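PDB 3FZ0: nucleoside hydrolase, putative from Trypanosoma brucei, which belongs to the nucleoside hydrolase family, calcium-binding proteins built round a mixed, largely parallel beta-sheet flanked by helices. Local coordinates for residues Ile21-Ala26 with Glu51-Leu56; Met27-Val32 with Val289-Glu294. The protein carries 2 engineered substitutions. One frame throughout, in Å; residues are numbered along the deposited sequence.

Interaction 1 (Ile21-Ala26 with Glu51-Leu56); sequences IAIMLA and ENIGKL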
ATOM      1  N   ILE B  21       0.861 -34.623 -12.084  1.00 59.99           N
ATOM      2  CA  ILE B  21       1.469 -34.814 -13.413  1.00 59.89           C
ATOM      3  C   ILE B  21       2.951 -34.372 -13.383  1.00 60.17           C
ATOM      4  O   ILE B  21       3.819 -35.044 -13.945  1.00 60.13           O
ATOM      5  CB  ILE B  21       0.722 -34.011 -14.544  1.00 60.16           C
ATOM      6  CG1 ILE B  21      -0.742 -34.462 -14.661  1.00 59.32           C
ATOM      7  CG2 ILE B  21       1.482 -34.123 -15.917  1.00 58.85           C
ATOM      8  CD1 ILE B  21      -0.940 -35.932 -15.010  1.00 57.73           C
ATOM      9  N   ALA B  22       3.230 -33.246 -12.730  1.00 59.82           N
ATOM     10  CA  ALA B  22       4.625 -32.766 -12.616  1.00 60.21           C
ATOM     11  C   ALA B  22       5.551 -33.760 -11.880  1.00 60.41           C
ATOM     12  O   ALA B  22       6.693 -34.017 -12.312  1.00 60.10           O
ATOM     13  CB  ALA B  22       4.675 -31.395 -11.943  1.00 59.57           C
ATOM     14  N   ILE B  23       5.058 -34.310 -10.765  1.00 60.30           N
ATOM     15  CA  ILE B  23       5.852 -35.269  -9.989  1.00 59.87           C
ATOM     16  C   ILE B  23       6.024 -36.560 -10.799  1.00 60.49           C
ATOM     17  O   ILE B  23       7.100 -37.154 -10.794  1.00 61.33           O
ATOM     18  CB  ILE B  23       5.248 -35.514  -8.566  1.00 59.55           C
ATOM     19  CG1 ILE B  23       5.279 -34.202  -7.757  1.00 59.17           C
ATOM     20  CG2 ILE B  23       5.999 -36.604  -7.838  1.00 57.04           C
ATOM     21  CD1 ILE B  23       4.293 -34.110  -6.599  1.00 59.07           C
ATOM     22  N   MET B  24       4.978 -36.954 -11.513  1.00 60.45           N
ATOM     23  CA  MET B  24       5.033 -38.080 -12.424  1.00 61.14           C
ATOM     24  C   MET B  24       6.101 -37.870 -13.485  1.00 61.38           C
ATOM     25  O   MET B  24       6.845 -38.794 -13.833  1.00 61.40           O
ATOM     26  CB  MET B  24       3.662 -38.355 -13.058  1.00 60.97           C
ATOM     27  CG  MET B  24       2.579 -38.874 -12.076  1.00 60.41           C
ATOM     28  SD  MET B  24       0.953 -39.155 -12.857  1.00 61.31           S
ATOM     29  CE  MET B  24       1.046 -40.877 -13.271  1.00 60.39           C
ATOM     30  N   LEU B  25       6.215 -36.641 -13.960  1.00 61.74           N
ATOM     31  CA  LEU B  25       7.174 -36.328 -15.003  1.00 62.29           C
ATOM     32  C   LEU B  25       8.594 -36.441 -14.436  1.00 62.86           C
ATOM     33  O   LEU B  25       9.458 -37.139 -15.022  1.00 63.31           O
ATOM     34  CB  LEU B  25       6.894 -34.948 -15.588  1.00 62.21           C
ATOM     35  CG  LEU B  25       7.457 -34.508 -16.942  1.00 62.18           C
ATOM     36  CD1 LEU B  25       6.799 -33.194 -17.350  1.00 61.82           C
ATOM     37  CD2 LEU B  25       8.921 -34.324 -16.917  1.00 61.15           C
ATOM     38  N   ALA B  26       8.839 -35.787 -13.301  1.00 62.97           N
ATOM     39  CA  ALA B  26      10.123 -35.950 -12.579  1.00 63.73           C
ATOM     40  C   ALA B  26      10.498 -37.415 -12.320  1.00 64.50           C
ATOM     41  O   ALA B  26      11.656 -37.776 -12.473  1.00 64.92           O
ATOM     42  CB  ALA B  26      10.090 -35.202 -11.276  1.00 62.74           C
ATOM     43  N   GLU B  51      -2.290 -36.749   1.993  1.00 59.88           N
ATOM     44  CA  GLU B  51      -3.053 -37.896   1.502  1.00 60.19           C
ATOM     45  C   GLU B  51      -2.899 -38.080  -0.005  1.00 60.24           C
ATOM     46  O   GLU B  51      -2.761 -39.218  -0.499  1.00 59.69           O
ATOM     47  CB  GLU B  51      -4.525 -37.766   1.869  1.00 60.26           C
ATOM     48  CG  GLU B  51      -4.792 -37.780   3.386  1.00 61.93           C
ATOM     49  CD  GLU B  51      -4.367 -39.087   4.088  1.00 65.14           C
ATOM     50  OE1 GLU B  51      -4.650 -40.182   3.559  1.00 67.14           O
ATOM     51  OE2 GLU B  51      -3.768 -39.033   5.185  1.00 66.28           O
ATOM     52  N   ASN B  52      -2.886 -36.953  -0.734  1.00 60.33           N
ATOM     53  CA  ASN B  52      -2.685 -36.983  -2.202  1.00 60.11           C
ATOM     54  C   ASN B  52      -1.312 -37.531  -2.597  1.00 59.94           C
ATOM     55  O   ASN B  52      -1.243 -38.471  -3.403  1.00 60.43           O
ATOM     56  CB  ASN B  52      -2.943 -35.614  -2.838  1.00 60.07           C
ATOM     57  CG  ASN B  52      -4.341 -35.115  -2.611  1.00 59.88           C
ATOM     58  OD1 ASN B  52      -5.211 -35.843  -2.096  1.00 60.56           O
ATOM     59  ND2 ASN B  52      -4.587 -33.871  -3.014  1.00 58.43           N
ATOM     60  N   ILE B  53      -0.239 -36.983  -2.014  1.00 59.60           N
ATOM     61  CA  ILE B  53       1.114 -37.485  -2.257  1.00 59.61           C
ATOM     62  C   ILE B  53       1.205 -38.987  -1.939  1.00 60.13           C
ATOM     63  O   ILE B  53       1.751 -39.755  -2.730  1.00 60.89           O
ATOM     64  CB  ILE B  53       2.223 -36.681  -1.478  1.00 59.89           C
ATOM     65  CG1 ILE B  53       2.346 -35.234  -1.969  1.00 59.07           C
ATOM     66  CG2 ILE B  53       3.596 -37.354  -1.621  1.00 59.01           C
ATOM     67  CD1 ILE B  53       2.325 -35.056  -3.497  1.00 57.85           C
ATOM     68  N   GLY B  54       0.617 -39.408  -0.825  1.00 60.20           N
ATOM     69  CA  GLY B  54       0.599 -40.797  -0.434  1.00 60.22           C
ATOM     70  C   GLY B  54      -0.057 -41.674  -1.460  1.00 60.99           C
ATOM     71  O   GLY B  54       0.458 -42.766  -1.751  1.00 61.57           O
ATOM     72  N   LYS B  55      -1.188 -41.225  -2.019  1.00 61.33           N
ATOM     73  CA  LYS B  55      -1.881 -41.987  -3.087  1.00 61.17           C
ATOM     74  C   LYS B  55      -1.045 -42.020  -4.354  1.00 61.69           C
ATOM     75  O   LYS B  55      -0.971 -43.066  -5.007  1.00 62.00           O
ATOM     76  CB  LYS B  55      -3.282 -41.432  -3.379  1.00 60.94           C
ATOM     77  CG  LYS B  55      -4.252 -41.552  -2.193  1.00 60.82           C
ATOM     78  CD  LYS B  55      -5.476 -40.679  -2.360  1.00 60.02           C
ATOM     79  CE  LYS B  55      -6.453 -40.940  -1.244  1.00 58.32           C
ATOM     80  NZ  LYS B  55      -7.770 -40.339  -1.493  1.00 56.83           N
ATOM     81  N   LEU B  56      -0.397 -40.895  -4.693  1.00 61.57           N
ATOM     82  CA  LEU B  56       0.499 -40.880  -5.859  1.00 61.77           C
ATOM     83  C   LEU B  56       1.723 -41.812  -5.696  1.00 61.94           C
ATOM     84  O   LEU B  56       2.073 -42.530  -6.622  1.00 62.22           O
ATOM     85  CB  LEU B  56       0.946 -39.453  -6.173  1.00 61.60           C
ATOM     86  CG  LEU B  56       1.981 -39.250  -7.295  1.00 62.52           C
ATOM     87  CD1 LEU B  56       1.438 -39.709  -8.654  1.00 60.63           C
ATOM     88  CD2 LEU B  56       2.355 -37.748  -7.338  1.00 62.02           C
TER

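Interaction 2 (Met27-Val32 with Val289-Glu294); sequences MTQPDV and VAIRPE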
ATOM      1  N   MET B  27       9.514 -38.243 -11.957  1.00 65.02           N
ATOM      2  CA  MET B  27       9.793 -39.616 -11.575  1.00 66.33           C
ATOM      3  C   MET B  27       9.980 -40.590 -12.709  1.00 65.90           C
ATOM      4  O   MET B  27      10.289 -41.739 -12.440  1.00 66.56           O
ATOM      5  CB  MET B  27       8.709 -40.142 -10.644  1.00 66.06           C
ATOM      6  CG  MET B  27       8.882 -39.687  -9.219  1.00 67.46           C
ATOM      7  SD  MET B  27       7.553 -40.319  -8.218  1.00 69.13           S
ATOM      8  CE  MET B  27       6.183 -39.988  -9.299  1.00 69.92           C
ATOM      9  N   THR B  28       9.765 -40.164 -13.953  1.00 65.70           N
ATOM     10  CA  THR B  28       9.784 -41.088 -15.103  1.00 65.59           C
ATOM     11  C   THR B  28      10.821 -40.630 -16.120  1.00 65.94           C
ATOM     12  O   THR B  28      10.831 -41.041 -17.248  1.00 66.48           O
ATOM     13  CB  THR B  28       8.411 -41.186 -15.805  1.00 65.58           C
ATOM     14  OG1 THR B  28       7.965 -39.874 -16.234  1.00 64.96           O
ATOM     15  CG2 THR B  28       7.395 -41.844 -14.888  1.00 65.51           C
ATOM     16  N   GLN B  29      11.691 -39.737 -15.711  1.00 66.45           N
ATOM     17  CA  GLN B  29      12.674 -39.176 -16.597  1.00 66.61           C
ATOM     18  C   GLN B  29      14.021 -39.811 -16.220  1.00 66.37           C
ATOM     19  O   GLN B  29      14.284 -40.072 -15.044  1.00 66.24           O
ATOM     20  CB  GLN B  29      12.651 -37.660 -16.399  1.00 66.95           C
ATOM     21  CG  GLN B  29      13.173 -36.838 -17.554  1.00 70.89           C
ATOM     22  CD  GLN B  29      12.315 -36.859 -18.814  1.00 73.29           C
ATOM     23  OE1 GLN B  29      11.157 -37.276 -18.817  1.00 73.10           O
ATOM     24  NE2 GLN B  29      12.899 -36.374 -19.899  1.00 75.18           N
ATOM     25  N   PRO B  30      14.858 -40.145 -17.207  1.00 66.18           N
ATOM     26  CA  PRO B  30      16.119 -40.767 -16.775  1.00 66.22           C
ATOM     27  C   PRO B  30      17.096 -39.753 -16.166  1.00 65.72           C
ATOM     28  O   PRO B  30      17.003 -38.569 -16.439  1.00 65.57           O
ATOM     29  CB  PRO B  30      16.670 -41.379 -18.065  1.00 66.07           C
ATOM     30  CG  PRO B  30      16.073 -40.528 -19.176  1.00 66.16           C
ATOM     31  CD  PRO B  30      14.746 -40.033 -18.672  1.00 66.32           C
ATOM     32  N   ASP B  31      18.004 -40.223 -15.325  1.00 65.76           N
ATOM     33  CA  ASP B  31      19.015 -39.356 -14.664  1.00 65.76           C
ATOM     34  C   ASP B  31      18.403 -38.326 -13.719  1.00 65.49           C
ATOM     35  O   ASP B  31      19.027 -37.313 -13.414  1.00 65.52           O
ATOM     36  CB  ASP B  31      19.928 -38.660 -15.689  1.00 65.99           C
ATOM     37  CG  ASP B  31      20.768 -39.636 -16.494  1.00 67.79           C
ATOM     38  OD1 ASP B  31      21.294 -40.642 -15.953  1.00 69.34           O
ATOM     39  OD2 ASP B  31      20.904 -39.377 -17.695  1.00 71.28           O
ATOM     40  N   VAL B  32      17.164 -38.579 -13.287  1.00 65.05           N
ATOM     41  CA  VAL B  32      16.470 -37.746 -12.320  1.00 64.34           C
ATOM     42  C   VAL B  32      16.013 -38.648 -11.181  1.00 64.96           C
ATOM     43  O   VAL B  32      15.497 -39.774 -11.404  1.00 64.88           O
ATOM     44  CB  VAL B  32      15.228 -37.023 -12.927  1.00 64.43           C
ATOM     45  CG1 VAL B  32      14.474 -36.277 -11.849  1.00 63.02           C
ATOM     46  CG2 VAL B  32      15.620 -36.048 -14.023  1.00 63.28           C
ATOM     47  N   VAL B 289      11.153 -27.588 -17.306  1.00 62.06           N
ATOM     48  CA  VAL B 289      12.184 -26.564 -17.396  1.00 62.06           C
ATOM     49  C   VAL B 289      13.378 -26.942 -16.524  1.00 62.61           C
ATOM     50  O   VAL B 289      14.513 -26.764 -16.935  1.00 62.32           O
ATOM     51  CB  VAL B 289      11.632 -25.162 -17.080  1.00 61.82           C
ATOM     52  CG1 VAL B 289      12.752 -24.152 -16.821  1.00 60.43           C
ATOM     53  CG2 VAL B 289      10.762 -24.684 -18.234  1.00 61.94           C
ATOM     54  N   ALA B 290      13.107 -27.463 -15.328  1.00 63.27           N
ATOM     55  CA  ALA B 290      14.155 -27.827 -14.374  1.00 63.89           C
ATOM     56  C   ALA B 290      15.038 -28.926 -14.881  1.00 64.46           C
ATOM     57  O   ALA B 290      16.239 -28.892 -14.704  1.00 64.64           O
ATOM     58  CB  ALA B 290      13.550 -28.269 -13.063  1.00 63.76           C
ATOM     59  N   ILE B 291      14.448 -29.935 -15.483  1.00 65.81           N
ATOM     60  CA  ILE B 291      15.242 -31.103 -15.836  1.00 67.27           C
ATOM     61  C   ILE B 291      15.693 -31.163 -17.301  1.00 67.64           C
ATOM     62  O   ILE B 291      16.679 -31.824 -17.596  1.00 67.48           O
ATOM     63  CB  ILE B 291      14.633 -32.416 -15.304  1.00 67.13           C
ATOM     64  CG1 ILE B 291      13.281 -32.715 -15.903  1.00 68.72           C
ATOM     65  CG2 ILE B 291      14.434 -32.298 -13.811  1.00 67.19           C
ATOM     66  CD1 ILE B 291      12.443 -33.687 -15.004  1.00 68.77           C
ATOM     67  N   ARG B 292      14.991 -30.457 -18.192  1.00 68.01           N
ATOM     68  CA  ARG B 292      15.418 -30.357 -19.573  1.00 68.64           C
ATOM     69  C   ARG B 292      15.562 -28.907 -19.961  1.00 68.31           C
ATOM     70  O   ARG B 292      14.668 -28.353 -20.592  1.00 67.98           O
ATOM     71  CB  ARG B 292      14.441 -31.064 -20.515  1.00 69.41           C
ATOM     72  CG  ARG B 292      14.141 -32.508 -20.157  1.00 72.13           C
ATOM     73  CD  ARG B 292      13.706 -33.285 -21.369  1.00 77.06           C
ATOM     74  NE  ARG B 292      14.847 -33.867 -22.055  1.00 81.23           N
ATOM     75  CZ  ARG B 292      14.932 -34.054 -23.372  1.00 83.65           C
ATOM     76  NH1 ARG B 292      13.939 -33.700 -24.173  1.00 83.31           N
ATOM     77  NH2 ARG B 292      16.026 -34.612 -23.898  1.00 85.61           N
ATOM     78  N   PRO B 293      16.704 -28.284 -19.594  1.00 68.50           N
ATOM     79  CA  PRO B 293      16.892 -26.837 -19.800  1.00 68.53           C
ATOM     80  C   PRO B 293      16.811 -26.431 -21.277  1.00 68.06           C
ATOM     81  O   PRO B 293      16.556 -25.275 -21.577  1.00 68.53           O
ATOM     82  CB  PRO B 293      18.310 -26.579 -19.257  1.00 68.71           C
ATOM     83  CG  PRO B 293      19.012 -27.942 -19.372  1.00 68.91           C
ATOM     84  CD  PRO B 293      17.904 -28.913 -19.006  1.00 68.49           C
ATOM     85  N   GLU B 294      17.018 -27.387 -22.174  1.00 67.47           N
ATOM     86  CA  GLU B 294      16.959 -27.169 -23.616  1.00 67.26           C
ATOM     87  C   GLU B 294      15.520 -26.949 -24.098  1.00 66.31           C
ATOM     88  O   GLU B 294      15.303 -26.513 -25.225  1.00 66.05           O
ATOM     89  CB  GLU B 294      17.633 -28.326 -24.388  1.00 67.67           C
ATOM     90  CG  GLU B 294      16.933 -29.717 -24.240  1.00 70.70           C
ATOM     91  CD  GLU B 294      17.429 -30.581 -23.028  1.00 73.25           C
ATOM     92  OE1 GLU B 294      17.912 -30.023 -22.012  1.00 73.11           O
ATOM     93  OE2 GLU B 294      17.326 -31.841 -23.101  1.00 74.89           O
TER

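Interaction 1 (Ile21-Ala26 with Glu51-Leu56)
Met24 and Leu56 bring the backbones of two helical segments nearest, with 8.5 Å between Met24 CA and Leu56 CA. The axes of 21-26 and 51-56 run in broadly the same direction, inclined at -40°, but stay 11.6 Å apart. At that separation the main chains do not touch, and apolar side chains make the whole contact between them, with no hydrogen bond from one segment to the other.

Leu56 does most of the bridging. With CG anti to the backbone N (chi1 175°) the side chain is aimed at helix 17-27, and its two methyls then part to different partners. CD1 meets the side of the Met24 chain, at 3.7 Å from Met24 CG. CD2 settles against the branch point of Ile23, 3.9 Å from both Ile23 CB and Ile23 CG2, the two side chains passing at a slant. Ile23 presents its short branch to Leu56, while its longer one runs on toward Ile53: Ile23 CD1 and Ile53 CD1 lie 3.8 Å apart, and these two side chains cross at about a right angle. The CB of Ile53 does not face helix 17-27, and it is the terminal methyl that makes the contact.

All four residues are buried, and other parts of the chain close in around them. Ile23 and Ile53 both rest on Ile37 of strand 32-39, whereas Met24 also touches Ile355 of helix 345-356. On the neighbouring helix face Ala22 packs on Asp283 and Leu134, two of the calcium-site residues, and the Ile23 side chain is about 9 Å from the calcium ion. Helices 17-27 and 46-60 follow strands 6-13 and 32-39, which lie side by side and parallel in the sheet, the beta-alpha-beta arrangement of a Rossmann-like alpha/beta fold.

Interaction 2 (Met27-Val32 with Val289-Glu294)
Ile291 reaches from the last turn of helix 282-291 to Val32 and Gln29, and it carries the apolar half of this contact. A chi1 of 63° tucks its CG1 in between backbone N and C, leaving CG2 on one branch and CD1 at the end of an extended arm. The Val32 side chain crosses it at about a right angle: Val32 CG2 is 3.9 Å from Ile291 CG2 and 4.1 Å from Ile291 CD1, so one valine methyl bears on both branches. The same Ile291 CD1 lies 4.1 Å from Gln29 CG, touching the aliphatic part of the glutamine.

Between these two partners the chain reverses in a type II beta turn from Gln29 to Val32, with Asp31 at positive phi. The turn links helix 17-27 to strand 32-39; it is the helix-to-strand return of a beta-alpha-beta unit, since strands 6-13 and 32-39 lie side by side and parallel. Asp31 also shares backbone hydrogen bonding with Arg7 of strand 6-13, and Ile291 packs on Arg7 and Leu9 of that strand.

Farther out the chemistry becomes polar. The Gln29 chain bends at chi2 (68°), and this turns its amide away from the isoleucine and toward Arg292. Gln29 NE2 sits 3.5 Å from Arg292 CD and 3.8 Å from Arg292 NE, a packing contact of the amide against the arginine chain with no hydrogen bond. The two chains cross roughly at right angles, and the amide and guanidinium planes are 48° apart. Glu294 OE2 stands 3.0 Å above one face of that guanidinium, toward its rim. It is 3.2 Å from Arg292 NH2, a salt bridge of charges alone because no N-H points at the oxygen; Met347 of helix 345-356 touches both Arg292 and Glu294.

Overall arrangement
Helix 17-27 ties the two contacts together: interaction 1 uses its body, and interaction 2 uses Gln29 and Val32, in the turn just after its C-terminal end. Their centres are 16 Å apart, yet they meet where Ile291 CD1 packs on Ala26 CA and on Leu25 CD2. Interaction 1 is wholly buried and purely apolar, joining neighbouring helices that both pack against strand 32-39. Interaction 2 is only partly buried and joins residues far apart in sequence; its isoleucine-valine packing gives way to an amide, a guanidinium and a carboxylate toward the surface. Helix 345-356 borders both, through Ile355 beside Met24 and Met347 beside Arg292.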